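Local coordinates for protein-glutamine gamma-glutamyltransferase (PDB 6G49), which forms isopeptide cross-links between protein glutamine and lysine residues in vitro and is critical for the viability of Pseudomonas aeruginosa, possibly through the cell wall, at residues A[71-76]-A[277-282]; A[217-222]-A[315-320]. One frame throughout, in Å; residues are numbered along the deposited sequence. Where two conformers were deposited one is given.

Contact 1 (A[71-76]-A[277-282])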
# COMPACT_ATOMS: atom_id res chain seq x y z
N LEU A 71 11.20 1.85 3.71
CA LEU A 71 10.97 2.84 2.69
C LEU A 71 9.69 2.50 1.91
O LEU A 71 9.69 2.15 0.73
CB LEU A 71 12.17 2.91 1.77
CG LEU A 71 13.46 3.36 2.46
CD1 LEU A 71 14.55 3.43 1.44
CD2 LEU A 71 13.28 4.69 3.16
N TYR A 72 8.58 2.57 2.63
CA TYR A 72 7.24 2.47 2.06
C TYR A 72 6.67 3.86 1.84
O TYR A 72 6.19 4.52 2.76
CB TYR A 72 6.32 1.64 2.97
CG TYR A 72 6.60 0.16 2.86
CD1 TYR A 72 7.63 -0.43 3.55
CD2 TYR A 72 5.77 -0.68 2.13
CE1 TYR A 72 7.89 -1.77 3.44
CE2 TYR A 72 6.00 -2.04 2.02
CZ TYR A 72 7.07 -2.59 2.70
OH TYR A 72 7.27 -3.93 2.62
N TRP A 73 6.73 4.28 0.58
CA TRP A 73 6.27 5.58 0.11
C TRP A 73 4.78 5.54 -0.22
O TRP A 73 4.43 5.09 -1.32
CB TRP A 73 7.09 6.09 -1.07
CG TRP A 73 8.57 6.01 -0.90
CD1 TRP A 73 9.39 5.05 -1.38
CD2 TRP A 73 9.41 6.91 -0.14
NE1 TRP A 73 10.69 5.28 -0.97
CE2 TRP A 73 10.71 6.41 -0.22
CE3 TRP A 73 9.15 8.07 0.59
CZ2 TRP A 73 11.78 7.04 0.42
CZ3 TRP A 73 10.21 8.70 1.22
CH2 TRP A 73 11.48 8.18 1.09
N ARG A 74 3.93 5.92 0.73
CA ARG A 74 2.47 5.92 0.50
C ARG A 74 2.14 7.00 -0.52
O ARG A 74 2.61 8.14 -0.44
CB ARG A 74 1.61 6.16 1.74
CG ARG A 74 0.10 6.14 1.48
CD ARG A 74 -0.77 6.36 2.73
NE ARG A 74 -0.46 5.44 3.82
CZ ARG A 74 -1.36 4.73 4.48
NH1 ARG A 74 -2.65 4.99 4.29
NH2 ARG A 74 -0.96 3.76 5.29
N ALA A 75 1.29 6.63 -1.50
CA ALA A 75 0.66 7.57 -2.42
C ALA A 75 -0.82 7.73 -2.12
O ALA A 75 -1.32 8.85 -1.94
CB ALA A 75 0.87 7.17 -3.85
N LEU A 76 -1.54 6.59 -2.11
CA LEU A 76 -3.00 6.66 -1.88
C LEU A 76 -3.44 5.32 -1.31
O LEU A 76 -2.70 4.37 -1.31
CB LEU A 76 -3.76 6.98 -3.16
CG LEU A 76 -3.83 5.90 -4.22
CD1 LEU A 76 -5.07 6.14 -5.10
CD2 LEU A 76 -2.57 5.85 -5.08
N ASN A 277 24.05 12.18 -2.93
CA ASN A 277 23.51 11.96 -1.65
C ASN A 277 21.97 12.04 -1.65
O ASN A 277 21.34 12.75 -0.84
CB ASN A 277 24.06 12.93 -0.60
CG ASN A 277 23.75 12.45 0.79
OD1 ASN A 277 23.74 11.26 1.06
ND2 ASN A 277 23.42 13.38 1.66
N TYR A 278 21.37 11.30 -2.60
CA TYR A 278 19.90 11.23 -2.64
C TYR A 278 19.50 9.85 -3.12
O TYR A 278 20.28 9.08 -3.72
CB TYR A 278 19.33 12.33 -3.51
CG TYR A 278 19.69 12.35 -4.96
CD1 TYR A 278 18.99 11.64 -5.93
CD2 TYR A 278 20.68 13.22 -5.42
CE1 TYR A 278 19.32 11.71 -7.27
CE2 TYR A 278 21.01 13.31 -6.76
CZ TYR A 278 20.30 12.58 -7.70
OH TYR A 278 20.61 12.63 -9.03
N LEU A 279 18.22 9.53 -2.86
CA LEU A 279 17.57 8.33 -3.36
C LEU A 279 16.73 8.68 -4.59
O LEU A 279 15.99 9.68 -4.59
CB LEU A 279 16.63 7.75 -2.30
CG LEU A 279 17.21 6.93 -1.16
CD1 LEU A 279 16.06 6.29 -0.39
CD2 LEU A 279 18.16 5.84 -1.61
N LEU A 280 16.86 7.87 -5.63
CA LEU A 280 15.94 7.89 -6.76
C LEU A 280 14.88 6.80 -6.50
O LEU A 280 15.20 5.69 -6.09
CB LEU A 280 16.68 7.58 -8.06
CG LEU A 280 17.73 8.64 -8.40
CD1 LEU A 280 19.08 8.12 -7.99
CD2 LEU A 280 17.70 8.99 -9.86
N VAL A 281 13.67 7.13 -6.92
CA VAL A 281 12.57 6.16 -6.92
C VAL A 281 12.00 6.17 -8.33
O VAL A 281 11.45 7.21 -8.77
CB VAL A 281 11.54 6.50 -5.82
CG1 VAL A 281 10.45 5.43 -5.84
CG2 VAL A 281 12.18 6.55 -4.46
N HIS A 282 12.16 5.05 -9.01
CA HIS A 282 11.63 4.92 -10.39
C HIS A 282 10.27 4.23 -10.38
O HIS A 282 9.87 3.62 -9.39
CB HIS A 282 12.64 4.14 -11.23
CG HIS A 282 13.94 4.84 -11.40
ND1 HIS A 282 14.99 4.64 -10.50
CD2 HIS A 282 14.39 5.65 -12.39
CE1 HIS A 282 16.04 5.33 -10.95
NE2 HIS A 282 15.72 5.97 -12.09

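Contact 2 (A[217-222]-A[315-320])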
# COMPACT_ATOMS: atom_id res chain seq x y z
N PHE A 217 4.03 -19.88 -3.88
CA PHE A 217 3.70 -18.62 -4.56
C PHE A 217 4.94 -18.11 -5.29
O PHE A 217 6.09 -18.17 -4.81
CB PHE A 217 3.20 -17.61 -3.52
CG PHE A 217 1.75 -17.80 -3.14
CD1 PHE A 217 0.74 -17.18 -3.90
CD2 PHE A 217 1.38 -18.54 -2.04
CE1 PHE A 217 -0.59 -17.35 -3.58
CE2 PHE A 217 0.05 -18.73 -1.73
CZ PHE A 217 -0.94 -18.13 -2.51
N ALA A 218 4.68 -17.53 -6.44
CA ALA A 218 5.61 -16.88 -7.31
C ALA A 218 5.31 -15.39 -7.34
O ALA A 218 4.11 -14.95 -7.48
CB ALA A 218 5.54 -17.47 -8.70
N TYR A 219 6.38 -14.60 -7.34
CA TYR A 219 6.36 -13.15 -7.48
C TYR A 219 6.96 -12.88 -8.86
O TYR A 219 8.12 -13.14 -9.08
CB TYR A 219 7.19 -12.48 -6.40
CG TYR A 219 6.87 -11.02 -6.27
CD1 TYR A 219 5.61 -10.62 -5.89
CD2 TYR A 219 7.82 -10.05 -6.52
CE1 TYR A 219 5.29 -9.30 -5.77
CE2 TYR A 219 7.50 -8.71 -6.40
CZ TYR A 219 6.23 -8.35 -6.02
OH TYR A 219 5.88 -7.04 -5.89
N THR A 220 6.17 -12.36 -9.78
CA THR A 220 6.58 -12.20 -11.19
C THR A 220 5.96 -10.92 -11.78
O THR A 220 4.81 -10.58 -11.50
CB THR A 220 6.21 -13.46 -11.98
OG1 THR A 220 6.51 -13.26 -13.37
CG2 THR A 220 4.75 -13.83 -11.91
N LEU A 221 6.69 -10.34 -12.73
CA LEU A 221 6.24 -9.23 -13.51
C LEU A 221 5.37 -9.70 -14.68
O LEU A 221 4.85 -8.86 -15.37
CB LEU A 221 7.46 -8.47 -14.01
CG LEU A 221 8.10 -7.53 -13.00
CD1 LEU A 221 9.47 -7.05 -13.43
CD2 LEU A 221 7.18 -6.33 -12.76
N LYS A 222 5.24 -11.01 -14.89
CA LYS A 222 4.44 -11.57 -15.94
C LYS A 222 3.54 -12.62 -15.36
O LYS A 222 3.62 -13.79 -15.67
CB LYS A 222 5.34 -12.08 -17.08
CG LYS A 222 5.96 -10.97 -17.92
CD LYS A 222 6.15 -11.31 -19.40
CE LYS A 222 5.85 -10.15 -20.33
NZ LYS A 222 6.49 -8.89 -19.90
N GLN A 315 16.39 -5.67 -1.00
CA GLN A 315 17.41 -5.35 -2.09
C GLN A 315 16.88 -4.33 -3.10
O GLN A 315 17.66 -3.69 -3.78
CB GLN A 315 17.74 -6.59 -2.94
CG GLN A 315 18.32 -7.76 -2.16
CD GLN A 315 18.65 -8.96 -3.02
OE1 GLN A 315 18.30 -9.07 -4.22
NE2 GLN A 315 19.38 -9.88 -2.42
N GLY A 316 15.55 -4.29 -3.32
CA GLY A 316 14.90 -3.49 -4.43
C GLY A 316 14.55 -4.33 -5.62
O GLY A 316 15.19 -5.39 -5.86
N LEU A 317 13.54 -3.94 -6.44
CA LEU A 317 13.05 -4.88 -7.51
C LEU A 317 14.19 -5.13 -8.53
O LEU A 317 14.23 -6.29 -9.03
CB LEU A 317 11.75 -4.44 -8.26
CG LEU A 317 11.21 -5.39 -9.36
CD1 LEU A 317 10.59 -6.68 -8.83
CD2 LEU A 317 10.18 -4.74 -10.29
N GLU A 318 14.98 -4.15 -8.85
CA GLU A 318 15.85 -4.44 -10.02
C GLU A 318 17.05 -5.29 -9.59
O GLU A 318 17.66 -5.89 -10.47
CB GLU A 318 16.25 -3.17 -10.76
CG GLU A 318 15.06 -2.41 -11.28
CD GLU A 318 14.25 -3.15 -12.30
OE1 GLU A 318 14.72 -3.30 -13.40
OE2 GLU A 318 13.14 -3.60 -11.99
N GLN A 319 17.23 -5.48 -8.26
CA GLN A 319 18.19 -6.44 -7.70
C GLN A 319 17.52 -7.78 -7.45
O GLN A 319 18.15 -8.65 -6.82
CB GLN A 319 18.80 -5.91 -6.40
CG GLN A 319 19.73 -4.74 -6.60
CD GLN A 319 18.92 -3.63 -7.22
OE1 GLN A 319 17.95 -3.11 -6.63
NE2 GLN A 319 19.28 -3.27 -8.45
N ALA A 320 16.29 -7.93 -7.88
CA ALA A 320 15.60 -9.17 -7.64
C ALA A 320 14.92 -9.65 -8.89
O ALA A 320 14.94 -10.82 -9.20
CB ALA A 320 14.57 -8.98 -6.54

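Contact 1 (A[71-76]-A[277-282])
The indole nitrogen of W73 rests beside a methyl group, yet its polar need is met elsewhere. NE1 of W73 lies 4.0 Å from CG2 of V281, while the N-H is hydrogen-bonded to the carbonyl oxygen of G269. V281 comes to the ring obliquely. CG1 of V281 is anti to the backbone N (chi1 -178°), which leaves CG2 anti to the carbonyl carbon and turned to the indole. L279 approaches the same ring differently. Its CD1 stands at the edge, near the ring plane, 4.4 Å from CZ2 of W73. The same methyl meets CD1 of L71 at 3.7 Å, and the two leucines reach for each other tip to tip. L279 was modelled in two conformers, so its distances hold for one of them. The backbone carbonyl carbon C of L71 sits 4.1 Å above the indole plane, toward the rim.

No hydrogen bond joins the two segments. They belong to different sheets, and their side chains pack one sheet against the other. The CA atoms of W73 and V281 are 9.5 Å apart. Strand 72-81 pairs with strands 120-124 and 261-265, and strand 278-282 lies between 55-61 and 271-273. F57 of strand 55-61 meets W73 edge-to-face and also touches V281.

The OH of Y72, the neighbour of both L71 and W73, is hydrogen-bonded to OD2 of D303, an active-site residue by similarity. All four touching residues are buried. The joint between the sheets is therefore held by apolar packing, with the W73 N-H satisfied by the backbone carbonyl of G269.

Contact 2 (A[217-222]-A[315-320])
L221 and L317 meet tip to tip. L221 lies within an ST turn that follows strand 218-219; L317 follows helix 310-315. This apolar pair carries most of the contact. CD1 of L221 is 4.0 Å from CD2 of L317, and CD2 of L221 is 4.2 Å from that same methyl. CG of L317 is anti to its backbone N (chi1 -180°), which sends the branch toward the other segment. L317 was modelled in two conformers, and these distances hold for one of them.

The aromatic part is lighter. CD1 of L317 reaches CE2 of Y219 at 4.4 Å, coming to the ring at a slant. The Y219 ring also stacks on F242. Its side chain comes within about 3 Å of that of C243, the nucleophile by similarity, so L317 packs on a residue that borders the probable active site of the transglutaminase-like domain.

Hydrogen bonds work within each segment and not between them. G316 leaves the helix with positive phi (100°). The chain then turns twice: Q319 N bonds to G316 O, and A320 N to L317 O at 2.9 Å. In the ST turn, K222 N donates to OG1 of T220 at 3.0 Å, with an N-H...O angle of 165°, nearly straight.

In the fold
From the N terminus, the first of the four segments is 71-76, on a strand of the large antiparallel sheet. The chain then runs to 217-222, just after helix 201-214 in the transglutaminase-like region. At 277-282 it returns to the six-stranded sheet and closes the long loop of contact 1. At 315-320, near the end of the modelled chain, it closes contact 2. The segments alternate, so the two loops cross. Contact 1 ties the two antiparallel sheets together. Contact 2 ties the C-terminal loop to the segment beside the probable nucleophile. The contacts do not touch: their centres are 17 Å apart, and their nearest atoms about 7 Å.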